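Local atomic coordinates of DNA ligase (Aquifex aeolicus, PDB entry 3QWU), a protein that probably joins nucleic acid strands as an ATP-dependent ligase of the RNA ligase family, and binds adenosine and calcium. Residues G102-D114 with C308-L322. Residues are numbered along the deposited sequence; the frame is centred on the assembly and turned at random.
Sequences GFICPFTTDRLPD and CKFRKKENAIALLEL
The carboxylate of D110, on helix 106-114, holds the turn after strand 308-310 by the backbone N-H groups of R311 and K312, and the start of helix 313-322 through the N315 amide. OD1 takes the N-H of R311 on its syn lone pair (OD1 to N 2.9 Å, nearly straight at 168°). OD2 accepts twice: K312 N on the syn side, and N315 ND2 on the anti side at 2.7 Å from OD2, lying in the N315 amide plane. With CG anti to the backbone N (chi1 175°), D110 directs both oxygens toward the turn and the helix start; aspartate suits the place because its short carboxylate can serve two successive N-H groups and an amide together. Replacing D110 by alanine removes both oxygens, and these three donors would probably lose their acceptor.

One helical turn earlier, P106 fits as a knob into a hole formed by N315, A318, L319 and L322; its compact ring comes within 3.9 Å of A318 CB through its own CB. L322 reaches beyond it, its branched end laying methyl CD1 over one flat face of the F103 ring as a CH-pi contact. F107 turns its edge toward the face of F310, the planes 79° apart, an edge-to-face pairing that needs two flat rings, while C308 SG lies obliquely to the F107 ring. R111 has a chain long enough, bent at chi2 and chi3, to bring NH2 to K309 O from above the carbonyl plane (3.1 Å) while NE makes a salt bridge with D114 OD2 and NH1 one with D151. D114 also faces the R311 guanidinium across a long, purely electrostatic salt bridge.

Further out, Y343 also bonds D114, and the C105 sulfur caps the helix by accepting from T108 N. Helix 106-114 and the loop before it thus pack against a strand-turn-helix unit, consistent with an interface between the RNA-ligase-type adenylation domain and the Pab1020-type C-terminal region.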
ATOM      1  N   GLY A 102     -18.704  15.011  10.999  1.00 43.73           N
ATOM      2  CA  GLY A 102     -19.991  15.624  11.243  1.00 44.30           C
ATOM      3  C   GLY A 102     -20.752  15.041  12.411  1.00 44.52           C
ATOM      4  O   GLY A 102     -21.928  15.323  12.563  1.00 44.79           O
ATOM      5  N   PHE A 103     -20.102  14.229  13.244  1.00 43.65           N
ATOM      6  CA  PHE A 103     -20.727  13.820  14.483  1.00 43.86           C
ATOM      7  C   PHE A 103     -20.557  14.913  15.543  1.00 43.53           C
ATOM      8  O   PHE A 103     -19.568  15.669  15.549  1.00 41.99           O
ATOM      9  CB  PHE A 103     -20.108  12.553  15.018  1.00 43.68           C
ATOM     10  CG  PHE A 103     -20.242  11.365  14.116  1.00 46.39           C
ATOM     11  CD1 PHE A 103     -21.389  10.581  14.147  1.00 46.39           C
ATOM     12  CD2 PHE A 103     -19.194  11.002  13.268  1.00 47.64           C
ATOM     13  CE1 PHE A 103     -21.512   9.466  13.356  1.00 48.12           C
ATOM     14  CE2 PHE A 103     -19.315   9.870  12.444  1.00 48.73           C
ATOM     15  CZ  PHE A 103     -20.489   9.105  12.503  1.00 50.46           C
ATOM     16  N   ILE A 104     -21.504  14.976  16.470  1.00 43.87           N
ATOM     17  CA  ILE A 104     -21.310  15.799  17.658  1.00 43.30           C
ATOM     18  C   ILE A 104     -20.394  15.012  18.561  1.00 41.87           C
ATOM     19  O   ILE A 104     -20.758  13.946  19.043  1.00 40.95           O
ATOM     20  CB  ILE A 104     -22.630  16.151  18.381  1.00 44.01           C
ATOM     21  CG1 ILE A 104     -23.550  16.907  17.422  1.00 45.59           C
ATOM     22  CG2 ILE A 104     -22.358  17.037  19.602  1.00 44.78           C
ATOM     23  CD1 ILE A 104     -24.849  17.288  18.037  1.00 48.27           C
ATOM     24  N   CYS A 105     -19.197  15.565  18.765  1.00 40.99           N
ATOM     25  CA  CYS A 105     -18.139  14.903  19.531  1.00 39.70           C
ATOM     26  C   CYS A 105     -18.431  15.061  21.002  1.00 39.93           C
ATOM     27  O   CYS A 105     -18.432  16.184  21.514  1.00 39.92           O
ATOM     28  CB  CYS A 105     -16.790  15.529  19.254  1.00 37.86           C
ATOM     29  SG  CYS A 105     -15.510  14.669  20.233  1.00 38.84           S
ATOM     30  N   PRO A 106     -18.693  13.948  21.690  1.00 40.20           N
ATOM     31  CA  PRO A 106     -19.011  14.020  23.115  1.00 39.82           C
ATOM     32  C   PRO A 106     -17.827  14.494  23.968  1.00 38.62           C
ATOM     33  O   PRO A 106     -18.014  15.149  24.985  1.00 38.46           O
ATOM     34  CB  PRO A 106     -19.402  12.570  23.474  1.00 40.63           C
ATOM     35  CG  PRO A 106     -19.515  11.845  22.226  1.00 41.63           C
ATOM     36  CD  PRO A 106     -18.798  12.573  21.160  1.00 41.19           C
ATOM     37  N   PHE A 107     -16.613  14.176  23.543  1.00 37.09           N
ATOM     38  CA  PHE A 107     -15.450  14.616  24.286  1.00 35.93           C
ATOM     39  C   PHE A 107     -15.219  16.103  24.074  1.00 34.30           C
ATOM     40  O   PHE A 107     -15.182  16.856  25.057  1.00 34.88           O
ATOM     41  CB  PHE A 107     -14.212  13.813  23.900  1.00 35.22           C
ATOM     42  CG  PHE A 107     -12.917  14.432  24.347  1.00 35.28           C
ATOM     43  CD1 PHE A 107     -12.484  14.289  25.633  1.00 36.50           C
ATOM     44  CD2 PHE A 107     -12.139  15.144  23.464  1.00 37.01           C
ATOM     45  CE1 PHE A 107     -11.293  14.810  26.038  1.00 37.50           C
ATOM     46  CE2 PHE A 107     -10.959  15.705  23.869  1.00 36.77           C
ATOM     47  CZ  PHE A 107     -10.524  15.522  25.158  1.00 38.41           C
ATOM     48  N   THR A 108     -15.062  16.525  22.818  1.00 33.04           N
ATOM     49  CA  THR A 108     -14.825  17.946  22.491  1.00 31.66           C
ATOM     50  C   THR A 108     -15.958  18.829  23.020  1.00 32.77           C
ATOM     51  O   THR A 108     -15.697  19.873  23.597  1.00 33.22           O
ATOM     52  CB  THR A 108     -14.656  18.206  20.952  1.00 31.36           C
ATOM     53  OG1 THR A 108     -13.843  17.180  20.376  1.00 25.46           O
ATOM     54  CG2 THR A 108     -14.091  19.667  20.657  1.00 28.00           C
ATOM     55  N   THR A 109     -17.205  18.427  22.829  1.00 35.15           N
ATOM     56  CA  THR A 109     -18.351  19.186  23.378  1.00 36.55           C
ATOM     57  C   THR A 109     -18.341  19.285  24.918  1.00 38.34           C
ATOM     58  O   THR A 109     -18.635  20.334  25.460  1.00 38.70           O
ATOM     59  CB  THR A 109     -19.714  18.587  22.970  1.00 37.56           C
ATOM     60  OG1 THR A 109     -19.781  18.534  21.566  1.00 35.18           O
ATOM     61  CG2 THR A 109     -20.885  19.440  23.526  1.00 36.54           C
ATOM     62  N   ASP A 110     -18.037  18.184  25.605  1.00 40.03           N
ATOM     63  CA  ASP A 110     -17.901  18.188  27.074  1.00 40.74           C
ATOM     64  C   ASP A 110     -16.817  19.174  27.540  1.00 40.07           C
ATOM     65  O   ASP A 110     -16.954  19.888  28.526  1.00 40.99           O
ATOM     66  CB  ASP A 110     -17.525  16.766  27.523  1.00 41.49           C
ATOM     67  CG  ASP A 110     -17.246  16.662  29.013  1.00 42.43           C
ATOM     68  OD1 ASP A 110     -16.221  17.209  29.454  1.00 42.89           O
ATOM     69  OD2 ASP A 110     -18.038  16.029  29.738  1.00 43.29           O
ATOM     70  N   ARG A 111     -15.726  19.211  26.834  1.00 39.15           N
ATOM     71  CA  ARG A 111     -14.601  19.997  27.300  1.00 38.83           C
ATOM     72  C   ARG A 111     -14.501  21.441  26.766  1.00 38.92           C
ATOM     73  O   ARG A 111     -13.579  22.142  27.143  1.00 38.01           O
ATOM     74  CB  ARG A 111     -13.320  19.245  27.003  1.00 38.05           C
ATOM     75  CG  ARG A 111     -13.218  17.892  27.673  1.00 36.64           C
ATOM     76  CD  ARG A 111     -13.160  18.001  29.172  1.00 38.91           C
ATOM     77  NE  ARG A 111     -12.080  18.894  29.583  1.00 39.63           N
ATOM     78  CZ  ARG A 111     -10.801  18.557  29.629  1.00 38.95           C
ATOM     79  NH1 ARG A 111      -9.912  19.450  29.975  1.00 36.47           N
ATOM     80  NH2 ARG A 111     -10.414  17.331  29.325  1.00 42.61           N
ATOM     81  N   LEU A 112     -15.459  21.898  25.940  1.00 40.11           N
ATOM     82  CA  LEU A 112     -15.473  23.277  25.422  1.00 39.87           C
ATOM     83  C   LEU A 112     -15.155  24.355  26.468  1.00 40.72           C
ATOM     84  O   LEU A 112     -14.326  25.233  26.231  1.00 39.80           O
ATOM     85  CB  LEU A 112     -16.818  23.573  24.754  1.00 40.46           C
ATOM     86  CG  LEU A 112     -17.031  22.919  23.378  1.00 40.31           C
ATOM     87  CD1 LEU A 112     -18.373  23.389  22.702  1.00 38.34           C
ATOM     88  CD2 LEU A 112     -15.839  23.185  22.453  1.00 37.16           C
ATOM     89  N   PRO A 113     -15.782  24.280  27.647  1.00 42.09           N
ATOM     90  CA  PRO A 113     -15.504  25.324  28.659  1.00 42.86           C
ATOM     91  C   PRO A 113     -14.082  25.368  29.209  1.00 41.77           C
ATOM     92  O   PRO A 113     -13.576  26.418  29.578  1.00 42.53           O
ATOM     93  CB  PRO A 113     -16.524  25.015  29.773  1.00 44.99           C
ATOM     94  CG  PRO A 113     -17.655  24.187  29.043  1.00 45.60           C
ATOM     95  CD  PRO A 113     -16.870  23.372  28.055  1.00 42.77           C
ATOM     96  N   ASP A 114     -13.408  24.247  29.221  1.00 41.19           N
ATOM     97  CA  ASP A 114     -11.990  24.245  29.491  1.00 39.85           C
ATOM     98  C   ASP A 114     -11.127  24.627  28.311  1.00 38.48           C
ATOM     99  O   ASP A 114      -9.985  25.061  28.506  1.00 38.43           O
ATOM    100  CB  ASP A 114     -11.591  22.873  29.968  1.00 40.38           C
ATOM    101  CG  ASP A 114     -12.275  22.508  31.243  1.00 43.42           C
ATOM    102  OD1 ASP A 114     -12.394  23.414  32.090  1.00 51.05           O
ATOM    103  OD2 ASP A 114     -12.698  21.354  31.397  1.00 45.81           O
ATOM    104  N   CYS A 308      -8.136  10.066  28.301  1.00 41.65           N
ATOM    105  CA  CYS A 308      -8.712  11.416  28.214  1.00 41.03           C
ATOM    106  C   CYS A 308      -9.669  11.672  29.372  1.00 41.00           C
ATOM    107  O   CYS A 308     -10.030  10.748  30.093  1.00 40.99           O
ATOM    108  CB  CYS A 308      -9.370  11.616  26.856  1.00 40.75           C
ATOM    109  SG  CYS A 308     -10.676  10.402  26.500  1.00 43.86           S
ATOM    110  N   LYS A 309     -10.020  12.943  29.572  1.00 41.25           N
ATOM    111  CA  LYS A 309     -10.744  13.456  30.780  1.00 41.78           C
ATOM    112  C   LYS A 309     -12.101  14.069  30.457  1.00 40.70           C
ATOM    113  O   LYS A 309     -12.201  14.835  29.509  1.00 40.08           O
ATOM    114  CB  LYS A 309      -9.956  14.617  31.341  1.00 42.31           C
ATOM    115  CG  LYS A 309      -9.246  14.396  32.571  1.00 45.45           C
ATOM    116  CD  LYS A 309      -8.232  15.551  32.750  1.00 47.76           C
ATOM    117  CE  LYS A 309      -8.828  16.731  33.508  1.00 50.09           C
ATOM    118  NZ  LYS A 309      -7.889  17.874  33.719  1.00 45.30           N
ATOM    119  N   PHE A 310     -13.112  13.822  31.266  1.00 40.18           N
ATOM    120  CA  PHE A 310     -14.401  14.455  31.042  1.00 41.33           C
ATOM    121  C   PHE A 310     -14.921  15.124  32.287  1.00 43.45           C
ATOM    122  O   PHE A 310     -14.645  14.672  33.379  1.00 44.77           O
ATOM    123  CB  PHE A 310     -15.481  13.475  30.617  1.00 41.02           C
ATOM    124  CG  PHE A 310     -15.171  12.716  29.404  1.00 37.88           C
ATOM    125  CD1 PHE A 310     -14.179  11.753  29.413  1.00 37.63           C
ATOM    126  CD2 PHE A 310     -15.927  12.897  28.256  1.00 36.81           C
ATOM    127  CE1 PHE A 310     -13.898  11.008  28.273  1.00 37.72           C
ATOM    128  CE2 PHE A 310     -15.685  12.139  27.112  1.00 36.87           C
ATOM    129  CZ  PHE A 310     -14.658  11.205  27.105  1.00 37.12           C
ATOM    130  N   ARG A 311     -15.705  16.179  32.092  1.00 45.12           N
ATOM    131  CA  ARG A 311     -16.503  16.803  33.150  1.00 47.36           C
ATOM    132  C   ARG A 311     -17.720  15.932  33.492  1.00 49.53           C
ATOM    133  O   ARG A 311     -18.104  15.840  34.666  1.00 50.11           O
ATOM    134  CB  ARG A 311     -16.938  18.202  32.722  1.00 47.55           C
ATOM    135  CG  ARG A 311     -15.739  19.047  32.264  1.00 49.23           C
ATOM    136  CD  ARG A 311     -16.052  20.495  32.131  1.00 55.29           C
ATOM    137  NE  ARG A 311     -16.001  21.161  33.426  1.00 62.09           N
ATOM    138  CZ  ARG A 311     -16.281  22.450  33.628  1.00 64.82           C
ATOM    139  NH1 ARG A 311     -16.206  22.938  34.865  1.00 66.28           N
ATOM    140  NH2 ARG A 311     -16.634  23.241  32.615  1.00 64.22           N
ATOM    141  N   LYS A 312     -18.272  15.244  32.488  1.00 49.76           N
ATOM    142  CA  LYS A 312     -19.420  14.394  32.700  1.00 51.42           C
ATOM    143  C   LYS A 312     -19.130  12.946  32.336  1.00 51.20           C
ATOM    144  O   LYS A 312     -18.646  12.664  31.234  1.00 51.08           O
ATOM    145  CB  LYS A 312     -20.564  14.847  31.810  1.00 52.45           C
ATOM    146  CG  LYS A 312     -21.139  16.197  32.117  1.00 54.90           C
ATOM    147  CD  LYS A 312     -22.627  16.234  31.680  1.00 59.08           C
ATOM    148  CE  LYS A 312     -23.279  17.630  31.858  1.00 61.28           C
ATOM    149  NZ  LYS A 312     -24.707  17.594  31.391  1.00 62.68           N
ATOM    150  N   LYS A 313     -19.492  12.034  33.226  1.00 51.12           N
ATOM    151  CA  LYS A 313     -19.497  10.587  32.938  1.00 51.09           C
ATOM    152  C   LYS A 313     -20.345  10.168  31.744  1.00 50.13           C
ATOM    153  O   LYS A 313     -19.896   9.417  30.912  1.00 50.11           O
ATOM    154  CB  LYS A 313     -19.975   9.784  34.153  1.00 52.22           C
ATOM    155  CG  LYS A 313     -19.453   8.366  34.175  1.00 53.40           C
ATOM    156  CD  LYS A 313     -20.309   7.472  35.070  1.00 55.92           C
ATOM    157  CE  LYS A 313     -19.844   6.024  35.011  1.00 56.10           C
ATOM    158  NZ  LYS A 313     -20.836   5.101  35.672  1.00 56.60           N
ATOM    159  N   GLU A 314     -21.574  10.624  31.648  1.00 50.47           N
ATOM    160  CA  GLU A 314     -22.391  10.244  30.495  1.00 50.95           C
ATOM    161  C   GLU A 314     -21.626  10.498  29.154  1.00 47.86           C
ATOM    162  O   GLU A 314     -21.756   9.727  28.211  1.00 47.12           O
ATOM    163  CB  GLU A 314     -23.749  10.969  30.519  1.00 52.56           C
ATOM    164  CG  GLU A 314     -23.709  12.444  29.990  1.00 55.45           C
ATOM    165  CD  GLU A 314     -24.864  13.324  30.515  1.00 60.88           C
ATOM    166  OE1 GLU A 314     -24.865  13.619  31.733  1.00 64.98           O
ATOM    167  OE2 GLU A 314     -25.752  13.735  29.712  1.00 63.87           O
ATOM    168  N   ASN A 315     -20.835  11.564  29.108  1.00 45.56           N
ATOM    169  CA  ASN A 315     -20.046  11.931  27.932  1.00 44.33           C
ATOM    170  C   ASN A 315     -18.895  10.987  27.577  1.00 43.05           C
ATOM    171  O   ASN A 315     -18.590  10.809  26.394  1.00 40.99           O
ATOM    172  CB  ASN A 315     -19.506  13.355  28.072  1.00 43.69           C
ATOM    173  CG  ASN A 315     -20.595  14.369  27.977  1.00 44.05           C
ATOM    174  OD1 ASN A 315     -21.642  14.083  27.405  1.00 43.11           O
ATOM    175  ND2 ASN A 315     -20.358  15.571  28.510  1.00 40.55           N
ATOM    176  N   ALA A 316     -18.295  10.365  28.591  1.00 42.95           N
ATOM    177  CA  ALA A 316     -17.262   9.390  28.352  1.00 42.49           C
ATOM    178  C   ALA A 316     -17.890   8.153  27.827  1.00 43.38           C
ATOM    179  O   ALA A 316     -17.353   7.555  26.901  1.00 43.40           O
ATOM    180  CB  ALA A 316     -16.487   9.106  29.584  1.00 43.04           C
ATOM    181  N   ILE A 317     -19.040   7.767  28.384  1.00 45.35           N
ATOM    182  CA  ILE A 317     -19.776   6.595  27.898  1.00 46.25           C
ATOM    183  C   ILE A 317     -20.218   6.857  26.465  1.00 46.39           C
ATOM    184  O   ILE A 317     -20.028   6.006  25.611  1.00 45.89           O
ATOM    185  CB  ILE A 317     -21.000   6.207  28.784  1.00 48.54           C
ATOM    186  CG1 ILE A 317     -20.522   5.580  30.110  1.00 51.08           C
ATOM    187  CG2 ILE A 317     -21.970   5.214  28.052  1.00 46.67           C
ATOM    188  CD1 ILE A 317     -20.072   4.107  30.024  1.00 50.23           C
ATOM    189  N   ALA A 318     -20.762   8.049  26.200  1.00 46.48           N
ATOM    190  CA  ALA A 318     -21.181   8.420  24.845  1.00 47.09           C
ATOM    191  C   ALA A 318     -20.002   8.375  23.869  1.00 47.13           C
ATOM    192  O   ALA A 318     -20.172   7.970  22.690  1.00 48.25           O
ATOM    193  CB  ALA A 318     -21.837   9.793  24.829  1.00 46.31           C
ATOM    194  N   LEU A 319     -18.808   8.759  24.338  1.00 46.42           N
ATOM    195  CA  LEU A 319     -17.637   8.690  23.469  1.00 45.89           C
ATOM    196  C   LEU A 319     -17.285   7.240  23.093  1.00 46.70           C
ATOM    197  O   LEU A 319     -17.059   6.983  21.925  1.00 46.59           O
ATOM    198  CB  LEU A 319     -16.411   9.399  24.052  1.00 44.73           C
ATOM    199  CG  LEU A 319     -15.199   9.122  23.137  1.00 44.53           C
ATOM    200  CD1 LEU A 319     -15.224  10.076  21.915  1.00 44.41           C
ATOM    201  CD2 LEU A 319     -13.909   9.198  23.872  1.00 44.32           C
ATOM    202  N   LEU A 320     -17.203   6.327  24.066  1.00 47.91           N
ATOM    203  CA  LEU A 320     -17.022   4.882  23.777  1.00 49.19           C
ATOM    204  C   LEU A 320     -18.002   4.387  22.750  1.00 50.56           C
ATOM    205  O   LEU A 320     -17.621   3.675  21.814  1.00 49.92           O
ATOM    206  CB  LEU A 320     -17.196   3.990  25.020  1.00 49.58           C
ATOM    207  CG  LEU A 320     -16.103   4.135  26.086  1.00 50.01           C
ATOM    208  CD1 LEU A 320     -16.459   3.359  27.321  1.00 50.75           C
ATOM    209  CD2 LEU A 320     -14.718   3.731  25.591  1.00 47.67           C
ATOM    210  N   GLU A 321     -19.275   4.733  22.940  1.00 52.62           N
ATOM    211  CA  GLU A 321     -20.322   4.248  22.033  0.60 54.32           C
ATOM    212  C   GLU A 321     -20.135   4.866  20.631  1.00 53.60           C
ATOM    213  O   GLU A 321     -20.297   4.175  19.606  1.00 53.60           O
ATOM    214  CB  GLU A 321     -21.726   4.472  22.630  0.60 56.13           C
ATOM    215  CG  GLU A 321     -21.967   3.600  23.917  0.60 58.96           C
ATOM    216  CD  GLU A 321     -23.368   3.725  24.557  0.60 62.58           C
ATOM    217  OE1 GLU A 321     -24.083   4.734  24.326  0.60 63.90           O
ATOM    218  OE2 GLU A 321     -23.745   2.805  25.326  0.60 65.17           O
ATOM    219  N   LEU A 322     -19.740   6.138  20.566  1.00 52.34           N
ATOM    220  CA  LEU A 322     -19.408   6.705  19.252  1.00 52.15           C
ATOM    221  C   LEU A 322     -18.266   5.922  18.552  1.00 52.13           C
ATOM    222  O   LEU A 322     -18.386   5.527  17.387  1.00 53.56           O
ATOM    223  CB  LEU A 322     -19.077   8.199  19.328  1.00 50.15           C
ATOM    224  CG  LEU A 322     -18.777   8.762  17.932  1.00 50.02           C
ATOM    225  CD1 LEU A 322     -20.002   8.480  17.004  1.00 48.95           C
ATOM    226  CD2 LEU A 322     -18.343  10.244  17.932  1.00 44.58           C
TER